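Local coordinates for ferric iron-binding protein HitA (Pseudomonas aeruginosa PAO1, PDB 6IWF) that binds ferric iron, probably as the periplasmic solute-binding component of an iron uptake system, and is involved in gallium internalization, at residues Y58-A69 / D95-T103; L82-A90 / E263-Q271. All blocks are in the same frame, centred on the assembly; numbering follows the deposited sequence.

Contact 1: Y58-A69 / D95-T103; sequences YTEESPPLIRLA and DWIGITART
The ferric site of this periplasmic binding protein borders the polar end of the contact, where Glu60, an iron ligand in a metal-bound structure of the protein, meets Arg102. The Glu60 carboxylate and the guanidinium are turned 36° apart, and a long salt bridge of 3.5 Å joins Glu60 OE1 to Arg102 NH2; OE1 is also hydrogen-bonded to Tyr196, a second iron ligand. A further salt bridge, Glu61 OE1 to Arg102 NH2 at 3.4 Å, is purely electrostatic, since the oxygen stands well out of the guanidinium plane. Glu60 O likewise lies over a guanidinium face, so its 2.8 Å approach to Arg102 NH1 has too poor an angle for a hydrogen bond. Bends at chi2 and chi3 of Arg102 turn the guanidinium so that a face is presented to Glu60 O, and Glu263 takes NH1 in a salt bridge.

At the apolar end, helix 63-70 rests on Trp96. Leu65 CB sits over one face, 3.9 Å from the five-membered-ring centroid and 15° off its normal, a CH-pi contact; Leu65 CD1 continues to Trp96 CE3 at 3.8 Å. Ile66 CG1 approaches obliquely, while Ala69 CB lies at the indole edge. Water 1 donates to both Ala69 O and Asp95 OD2. Helix 63-70, directly after strand 56-59, covers the Trp96 that precedes strand 97-108, and the strand-to-helix turn carries Glu60, consistent with the alpha/beta solute-binding fold.

Contact 2: L82-A90 / E263-Q271; sequences LALVEPEHA and EYPMRKGMQ
Bends at chi2 (-77°) and chi3 of Met266 curl its thioether over the His89 ring. The result is a Met-aromatic contact: Met266 SD lies 3.6 Å from the imidazole centroid and 20° off the ring normal, and Met266 CE adds a CH-pi contact at 4.1 Å over the face. Glu88 CG lies over the opposite face. At the ring edge, in plane, water 2 meets His89 ND1; it donates to Met266 O and accepts from Glu86 N, so one water ties the imidazole to both backbones.

Two beta turns present the main-chain groups: a type I turn from Leu82 to Val85 and a type II turn from Arg267 to Met270, with Gly269 at positive phi. Between them Lys268 N donates to Leu84 O at 2.9 Å, nearly straight at 171°, and Arg267 CA adds a CA-H...O contact to the same oxygen. In the solute-binding fold this joins the loop leading into strand 97-108 to the segment leaving strand 264-265.

The Lys268 chain runs across that of Glu86 at about a right angle, its CD 3.3 Å from Glu86 OE2, and its NZ makes a weak hydrogen bond to Val85 O at 3.3 Å. Glu86 OE1 and Lys268 NZ, 4.2 Å apart, are beyond a salt bridge. Val85 CG1 packs on Met266 CB at 4.1 Å, while Leu84 CD2 reaches Arg267 NH1, which is hydrogen-bonded to Leu249 O.

In the fold
Strand 97-108 is common ground for the two contacts, whose centres lie 13 Å apart. Contact 1 uses it directly, whereas contact 2 reaches it from both segments: Gly98 N and His89 O are 2.7 Å apart, a probable hydrogen bond, and Ala101 O is 2.8 Å from Tyr264 N, as expected for its antiparallel neighbour 264-265. Thr100 N also packs on Met266 CG. The segments alternate along the chain. Only contact 1 holds an iron ligand, Glu60, whose side chain is about 3 Å from that of Tyr196 and about 4 Å from that of His12; contact 2 lies away from the site, though its Glu263, hydrogen-bonded to Thr100 OG1, links it to the second shell through Arg102.

Contact 1: Y58-A69 / D95-T103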
loop_
_atom_site.group_PDB
_atom_site.type_symbol
_atom_site.label_atom_id
_atom_site.label_comp_id
_atom_site.label_asym_id
_atom_site.label_seq_id
_atom_site.Cartn_x
_atom_site.Cartn_y
_atom_site.Cartn_z
ATOM N N TYR A 58 10.681 4.910 3.498
ATOM C CA TYR A 58 9.876 3.692 3.485
ATOM C C TYR A 58 8.430 4.133 3.356
ATOM O O TYR A 58 7.947 4.884 4.210
ATOM C CB TYR A 58 10.110 2.910 4.782
ATOM C CG TYR A 58 9.462 1.545 4.920
ATOM C CD1 TYR A 58 8.963 0.842 3.829
ATOM C CD2 TYR A 58 9.366 0.959 6.173
ATOM C CE1 TYR A 58 8.387 -0.430 4.004
ATOM C CE2 TYR A 58 8.799 -0.285 6.353
ATOM C CZ TYR A 58 8.313 -0.970 5.282
ATOM O OH TYR A 58 7.760 -2.209 5.507
ATOM N N THR A 59 7.763 3.739 2.267
ATOM C CA THR A 59 6.412 4.215 1.999
ATOM C C THR A 59 5.415 3.065 1.908
ATOM O O THR A 59 5.752 1.939 1.523
ATOM C CB THR A 59 6.338 5.030 0.703
ATOM O OG1 THR A 59 6.732 4.215 -0.407
ATOM C CG2 THR A 59 7.217 6.277 0.793
ATOM N N GLU A 60 4.165 3.388 2.240
ATOM C CA GLU A 60 3.055 2.454 2.077
ATOM C C GLU A 60 2.780 2.147 0.611
ATOM O O GLU A 60 2.366 1.032 0.273
ATOM C CB GLU A 60 1.800 3.039 2.720
ATOM C CG GLU A 60 1.336 2.335 3.960
ATOM C CD GLU A 60 -0.111 2.633 4.253
ATOM O OE1 GLU A 60 -0.907 1.674 4.302
ATOM O OE2 GLU A 60 -0.449 3.825 4.414
ATOM N N GLU A 61 2.958 3.138 -0.277
ATOM C CA GLU A 61 2.597 3.005 -1.679
ATOM C C GLU A 61 3.732 3.502 -2.563
ATOM O O GLU A 61 4.649 4.198 -2.111
ATOM C CB GLU A 61 1.320 3.786 -2.012
ATOM C CG GLU A 61 0.235 3.699 -0.946
ATOM C CD GLU A 61 -0.480 2.358 -0.912
ATOM O OE1 GLU A 61 -1.324 2.175 0.004
ATOM O OE2 GLU A 61 -0.214 1.491 -1.783
ATOM N N SER A 62 3.645 3.157 -3.843
ATOM C CA SER A 62 4.726 3.474 -4.775
ATOM C C SER A 62 4.679 4.865 -5.420
ATOM O O SER A 62 5.748 5.366 -5.790
ATOM C CB SER A 62 4.790 2.406 -5.874
ATOM O OG SER A 62 3.518 2.182 -6.454
ATOM N N PRO A 63 3.526 5.529 -5.592
ATOM C CA PRO A 63 3.534 6.868 -6.263
ATOM C C PRO A 63 4.556 7.843 -5.686
ATOM O O PRO A 63 5.270 8.492 -6.466
ATOM C CB PRO A 63 2.092 7.361 -6.070
ATOM C CG PRO A 63 1.304 6.082 -6.203
ATOM C CD PRO A 63 2.131 5.042 -5.448
ATOM N N PRO A 64 4.696 7.983 -4.358
ATOM C CA PRO A 64 5.737 8.906 -3.861
ATOM C C PRO A 64 7.144 8.519 -4.278
ATOM O O PRO A 64 7.997 9.404 -4.461
ATOM C CB PRO A 64 5.578 8.847 -2.332
ATOM C CG PRO A 64 4.219 8.300 -2.110
ATOM C CD PRO A 64 3.955 7.372 -3.237
ATOM N N LEU A 65 7.432 7.220 -4.399
ATOM C CA LEU A 65 8.770 6.809 -4.808
ATOM C C LEU A 65 8.996 7.102 -6.280
ATOM O O LEU A 65 10.089 7.532 -6.672
ATOM C CB LEU A 65 8.987 5.321 -4.529
ATOM C CG LEU A 65 8.839 4.885 -3.076
ATOM C CD1 LEU A 65 8.869 3.352 -2.989
ATOM C CD2 LEU A 65 9.940 5.501 -2.245
ATOM N N ILE A 66 7.978 6.864 -7.112
ATOM C CA ILE A 66 8.099 7.181 -8.527
ATOM C C ILE A 66 8.301 8.677 -8.697
ATOM O O ILE A 66 9.117 9.115 -9.516
ATOM C CB ILE A 66 6.870 6.657 -9.300
ATOM C CG1 ILE A 66 6.896 5.119 -9.321
ATOM C CG2 ILE A 66 6.844 7.205 -10.729
ATOM C CD1 ILE A 66 5.612 4.497 -9.768
ATOM N N ARG A 67 7.616 9.481 -7.866
ATOM C CA ARG A 67 7.781 10.937 -7.898
ATOM C C ARG A 67 9.211 11.333 -7.545
ATOM O O ARG A 67 9.865 12.072 -8.292
ATOM C CB ARG A 67 6.781 11.603 -6.938
ATOM C CG ARG A 67 6.980 13.121 -6.716
ATOM C CD ARG A 67 6.268 13.622 -5.441
ATOM N NE ARG A 67 6.562 15.029 -5.163
ATOM C CZ ARG A 67 6.295 15.646 -4.015
ATOM N NH1 ARG A 67 5.724 14.989 -3.018
ATOM N NH2 ARG A 67 6.601 16.931 -3.861
ATOM N N LEU A 68 9.718 10.835 -6.409
ATOM C CA LEU A 68 11.064 11.191 -5.966
ATOM C C LEU A 68 12.129 10.648 -6.910
ATOM O O LEU A 68 13.189 11.270 -7.085
ATOM C CB LEU A 68 11.299 10.662 -4.551
ATOM C CG LEU A 68 10.484 11.325 -3.438
ATOM C CD1 LEU A 68 10.951 10.808 -2.105
ATOM C CD2 LEU A 68 10.634 12.820 -3.474
ATOM N N ALA A 69 11.892 9.465 -7.482
ATOM C CA ALA A 69 12.838 8.917 -8.448
ATOM C C ALA A 69 12.921 9.794 -9.686
ATOM O O ALA A 69 14.017 10.062 -10.199
ATOM C CB ALA A 69 12.438 7.495 -8.842
ATOM N N ASP A 95 16.209 2.611 -8.459
ATOM C CA ASP A 95 16.450 3.494 -7.323
ATOM C C ASP A 95 15.328 3.451 -6.297
ATOM O O ASP A 95 15.263 4.315 -5.426
ATOM C CB ASP A 95 16.690 4.939 -7.781
ATOM C CG ASP A 95 15.724 5.386 -8.852
ATOM O OD1 ASP A 95 14.752 4.651 -9.143
ATOM O OD2 ASP A 95 15.947 6.488 -9.411
ATOM N N TRP A 96 14.426 2.486 -6.396
ATOM C CA TRP A 96 13.595 2.130 -5.258
ATOM C C TRP A 96 13.219 0.673 -5.443
ATOM O O TRP A 96 13.358 0.122 -6.535
ATOM C CB TRP A 96 12.364 3.043 -5.120
ATOM C CG TRP A 96 11.405 3.008 -6.258
ATOM C CD1 TRP A 96 11.361 3.866 -7.317
ATOM C CD2 TRP A 96 10.325 2.079 -6.446
ATOM N NE1 TRP A 96 10.327 3.524 -8.160
ATOM C CE2 TRP A 96 9.676 2.433 -7.649
ATOM C CE3 TRP A 96 9.858 0.976 -5.722
ATOM C CZ2 TRP A 96 8.577 1.716 -8.152
ATOM C CZ3 TRP A 96 8.760 0.266 -6.220
ATOM C CH2 TRP A 96 8.134 0.645 -7.419
ATOM N N ILE A 97 12.765 0.041 -4.370
ATOM C CA ILE A 97 12.535 -1.397 -4.409
ATOM C C ILE A 97 11.309 -1.741 -3.579
ATOM O O ILE A 97 11.091 -1.179 -2.503
ATOM C CB ILE A 97 13.774 -2.184 -3.928
ATOM C CG1 ILE A 97 13.639 -3.655 -4.306
ATOM C CG2 ILE A 97 14.035 -1.975 -2.434
ATOM C CD1 ILE A 97 14.997 -4.379 -4.347
ATOM N N GLY A 98 10.503 -2.662 -4.099
ATOM C CA GLY A 98 9.326 -3.102 -3.368
ATOM C C GLY A 98 9.720 -3.961 -2.180
ATOM O O GLY A 98 10.694 -4.715 -2.228
ATOM N N ILE A 99 8.965 -3.816 -1.093
ATOM C CA ILE A 99 9.222 -4.519 0.161
ATOM C C ILE A 99 8.125 -5.527 0.461
ATOM O O ILE A 99 8.407 -6.683 0.778
ATOM C CB ILE A 99 9.392 -3.529 1.333
ATOM C CG1 ILE A 99 10.489 -2.500 1.032
ATOM C CG2 ILE A 99 9.690 -4.279 2.614
ATOM C CD1 ILE A 99 11.841 -3.117 0.697
ATOM N N THR A 100 6.862 -5.093 0.401
ATOM C CA THR A 100 5.721 -5.991 0.523
ATOM C C THR A 100 4.690 -5.609 -0.523
ATOM O O THR A 100 4.724 -4.514 -1.081
ATOM C CB THR A 100 5.043 -5.938 1.899
ATOM O OG1 THR A 100 4.457 -4.645 2.092
ATOM C CG2 THR A 100 6.036 -6.255 3.040
ATOM N N ALA A 101 3.769 -6.532 -0.787
ATOM C CA ALA A 101 2.619 -6.268 -1.641
ATOM C C ALA A 101 1.344 -6.548 -0.858
ATOM O O ALA A 101 1.330 -7.349 0.074
ATOM C CB ALA A 101 2.631 -7.129 -2.924
ATOM N N ARG A 102 0.271 -5.857 -1.226
ATOM C CA ARG A 102 -1.028 -6.054 -0.596
ATOM C C ARG A 102 -2.080 -6.084 -1.691
ATOM O O ARG A 102 -1.808 -5.723 -2.840
ATOM C CB ARG A 102 -1.362 -4.916 0.356
ATOM C CG ARG A 102 -1.667 -3.709 -0.483
ATOM C CD ARG A 102 -1.214 -2.442 0.078
ATOM N NE ARG A 102 0.196 -2.431 0.425
ATOM C CZ ARG A 102 0.704 -1.485 1.200
ATOM N NH1 ARG A 102 1.980 -1.488 1.514
ATOM N NH2 ARG A 102 -0.100 -0.532 1.664
ATOM N N THR A 103 -3.310 -6.438 -1.325
ATOM C CA THR A 103 -4.373 -6.513 -2.321
ATOM C C THR A 103 -5.635 -5.827 -1.824
ATOM O O THR A 103 -5.967 -5.889 -0.634
ATOM C CB THR A 103 -4.681 -7.992 -2.713
ATOM O OG1 THR A 103 -5.673 -8.025 -3.752
ATOM C CG2 THR A 103 -5.164 -8.827 -1.525
HETATM O O HOH W 1 14.988 7.721 -11.564
#

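Contact 2: L82-A90 / E263-Q271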
loop_
_atom_site.group_PDB
_atom_site.type_symbol
_atom_site.label_atom_id
_atom_site.label_comp_id
_atom_site.label_asym_id
_atom_site.label_seq_id
_atom_site.Cartn_x
_atom_site.Cartn_y
_atom_site.Cartn_z
ATOM N N LEU A 82 18.847 -5.334 -5.736
ATOM C CA LEU A 82 17.840 -5.464 -6.789
ATOM C C LEU A 82 17.577 -6.923 -7.137
ATOM O O LEU A 82 16.457 -7.280 -7.527
ATOM C CB LEU A 82 18.275 -4.698 -8.033
ATOM C CG LEU A 82 18.299 -3.182 -7.838
ATOM C CD1 LEU A 82 19.114 -2.521 -8.906
ATOM C CD2 LEU A 82 16.869 -2.617 -7.809
ATOM N N ALA A 83 18.588 -7.778 -6.992
ATOM C CA ALA A 83 18.421 -9.186 -7.317
ATOM C C ALA A 83 17.504 -9.913 -6.338
ATOM O O ALA A 83 17.113 -11.056 -6.609
ATOM C CB ALA A 83 19.792 -9.868 -7.365
ATOM N N LEU A 84 17.142 -9.286 -5.217
ATOM C CA LEU A 84 16.311 -9.956 -4.229
ATOM C C LEU A 84 14.826 -9.957 -4.585
ATOM O O LEU A 84 14.064 -10.672 -3.925
ATOM C CB LEU A 84 16.519 -9.313 -2.856
ATOM C CG LEU A 84 17.933 -9.437 -2.253
ATOM C CD1 LEU A 84 18.051 -8.585 -1.008
ATOM C CD2 LEU A 84 18.285 -10.893 -1.938
ATOM N N VAL A 85 14.401 -9.198 -5.604
ATOM C CA VAL A 85 12.992 -9.113 -5.991
ATOM C C VAL A 85 12.858 -9.195 -7.509
ATOM O O VAL A 85 13.812 -8.984 -8.260
ATOM C CB VAL A 85 12.308 -7.815 -5.472
ATOM C CG1 VAL A 85 12.574 -7.606 -3.984
ATOM C CG2 VAL A 85 12.751 -6.594 -6.286
ATOM N N GLU A 86 11.642 -9.495 -7.957
ATOM C CA GLU A 86 11.369 -9.504 -9.382
ATOM C C GLU A 86 11.465 -8.088 -9.957
ATOM O O GLU A 86 11.123 -7.107 -9.285
ATOM C CB GLU A 86 9.983 -10.095 -9.649
ATOM C CG GLU A 86 9.766 -11.475 -9.033
ATOM C CD GLU A 86 10.437 -12.592 -9.821
ATOM O OE1 GLU A 86 10.958 -12.323 -10.926
ATOM O OE2 GLU A 86 10.446 -13.741 -9.333
ATOM N N PRO A 87 11.922 -7.956 -11.206
ATOM C CA PRO A 87 12.138 -6.613 -11.781
ATOM C C PRO A 87 10.897 -5.740 -11.806
ATOM O O PRO A 87 11.015 -4.513 -11.701
ATOM C CB PRO A 87 12.633 -6.916 -13.202
ATOM C CG PRO A 87 13.126 -8.316 -13.155
ATOM C CD PRO A 87 12.308 -9.031 -12.130
ATOM N N GLU A 88 9.707 -6.327 -11.954
ATOM C CA GLU A 88 8.479 -5.544 -11.952
ATOM C C GLU A 88 8.171 -4.945 -10.584
ATOM O O GLU A 88 7.299 -4.075 -10.491
ATOM C CB GLU A 88 7.297 -6.410 -12.405
ATOM C CG GLU A 88 7.054 -7.639 -11.527
ATOM C CD GLU A 88 7.729 -8.896 -12.060
ATOM O OE1 GLU A 88 8.781 -8.782 -12.734
ATOM O OE2 GLU A 88 7.206 -10.005 -11.804
ATOM N N HIS A 89 8.858 -5.394 -9.534
ATOM C CA HIS A 89 8.649 -4.925 -8.169
ATOM C C HIS A 89 9.739 -3.963 -7.713
ATOM O O HIS A 89 9.953 -3.799 -6.506
ATOM C CB HIS A 89 8.571 -6.113 -7.212
ATOM C CG HIS A 89 7.405 -7.013 -7.469
ATOM N ND1 HIS A 89 7.443 -8.368 -7.225
ATOM C CD2 HIS A 89 6.170 -6.750 -7.958
ATOM C CE1 HIS A 89 6.276 -8.902 -7.545
ATOM N NE2 HIS A 89 5.486 -7.942 -7.993
ATOM N N ALA A 90 10.447 -3.345 -8.652
ATOM C CA ALA A 90 11.422 -2.313 -8.353
ATOM C C ALA A 90 11.224 -1.153 -9.317
ATOM O O ALA A 90 10.547 -1.278 -10.340
ATOM C CB ALA A 90 12.853 -2.848 -8.453
ATOM N N GLU A 263 0.877 -8.962 4.872
ATOM C CA GLU A 263 1.110 -8.592 3.486
ATOM C C GLU A 263 1.932 -9.690 2.827
ATOM O O GLU A 263 2.308 -10.682 3.461
ATOM C CB GLU A 263 1.792 -7.221 3.393
ATOM C CG GLU A 263 0.927 -6.130 4.035
ATOM C CD GLU A 263 1.378 -4.713 3.732
ATOM O OE1 GLU A 263 1.338 -3.875 4.661
ATOM O OE2 GLU A 263 1.739 -4.424 2.575
ATOM N N TYR A 264 2.198 -9.512 1.547
ATOM C CA TYR A 264 2.947 -10.527 0.805
ATOM C C TYR A 264 4.397 -10.105 0.647
ATOM O O TYR A 264 4.674 -8.984 0.185
ATOM C CB TYR A 264 2.325 -10.745 -0.566
ATOM C CG TYR A 264 0.905 -11.237 -0.514
ATOM C CD1 TYR A 264 0.628 -12.602 -0.477
ATOM C CD2 TYR A 264 -0.160 -10.349 -0.510
ATOM C CE1 TYR A 264 -0.686 -13.060 -0.429
ATOM C CE2 TYR A 264 -1.472 -10.802 -0.471
ATOM C CZ TYR A 264 -1.723 -12.159 -0.424
ATOM O OH TYR A 264 -3.028 -12.607 -0.377
ATOM N N PRO A 265 5.359 -10.956 0.987
ATOM C CA PRO A 265 6.766 -10.547 0.890
ATOM C C PRO A 265 7.216 -10.386 -0.555
ATOM O O PRO A 265 6.775 -11.109 -1.458
ATOM C CB PRO A 265 7.518 -11.696 1.578
ATOM C CG PRO A 265 6.605 -12.872 1.441
ATOM C CD PRO A 265 5.198 -12.322 1.508
ATOM N N MET A 266 8.123 -9.427 -0.775
ATOM C CA MET A 266 8.655 -9.210 -2.112
ATOM C C MET A 266 9.981 -9.920 -2.348
ATOM O O MET A 266 10.383 -10.055 -3.505
ATOM C CB MET A 266 8.814 -7.713 -2.402
ATOM C CG MET A 266 7.466 -6.960 -2.493
ATOM S SD MET A 266 6.573 -7.223 -4.039
ATOM C CE MET A 266 5.690 -8.763 -3.775
ATOM N N ARG A 267 10.629 -10.399 -1.288
ATOM C CA ARG A 267 11.828 -11.218 -1.417
ATOM C C ARG A 267 11.488 -12.496 -2.165
ATOM O O ARG A 267 10.584 -13.238 -1.760
ATOM C CB ARG A 267 12.384 -11.540 -0.032
ATOM C CG ARG A 267 13.613 -12.439 -0.049
ATOM C CD ARG A 267 13.996 -12.853 1.360
ATOM N NE ARG A 267 15.049 -13.871 1.350
ATOM C CZ ARG A 267 16.335 -13.626 1.108
ATOM N NH1 ARG A 267 16.749 -12.391 0.858
ATOM N NH2 ARG A 267 17.218 -14.621 1.120
ATOM N N LYS A 268 12.190 -12.728 -3.275
ATOM C CA LYS A 268 11.943 -13.909 -4.092
ATOM C C LYS A 268 12.114 -15.172 -3.265
ATOM O O LYS A 268 13.031 -15.274 -2.446
ATOM C CB LYS A 268 12.897 -13.933 -5.281
ATOM C CG LYS A 268 12.530 -12.956 -6.375
ATOM C CD LYS A 268 13.239 -13.288 -7.670
ATOM C CE LYS A 268 14.521 -12.503 -7.810
ATOM N NZ LYS A 268 14.735 -12.057 -9.217
ATOM N N GLY A 269 11.211 -16.132 -3.473
ATOM C CA GLY A 269 11.272 -17.415 -2.803
ATOM C C GLY A 269 10.694 -17.436 -1.410
ATOM O O GLY A 269 10.716 -18.488 -0.759
ATOM N N MET A 270 10.182 -16.314 -0.926
ATOM C CA MET A 270 9.571 -16.234 0.386
ATOM C C MET A 270 8.054 -16.346 0.263
ATOM O O MET A 270 7.442 -15.751 -0.632
ATOM C CB MET A 270 9.959 -14.924 1.065
ATOM C CG MET A 270 9.575 -14.864 2.508
ATOM S SD MET A 270 10.771 -13.879 3.389
ATOM C CE MET A 270 10.483 -14.451 5.058
ATOM N N GLN A 271 7.455 -17.126 1.150
ATOM C CA GLN A 271 6.012 -17.296 1.165
ATOM C C GLN A 271 5.404 -16.389 2.223
ATOM O O GLN A 271 6.038 -16.066 3.231
ATOM C CB GLN A 271 5.620 -18.752 1.440
ATOM C CG GLN A 271 6.349 -19.781 0.571
ATOM C CD GLN A 271 5.880 -19.764 -0.877
ATOM O OE1 GLN A 271 4.716 -20.045 -1.170
ATOM N NE2 GLN A 271 6.789 -19.433 -1.792
HETATM O O HOH W 2 9.354 -10.073 -5.844
#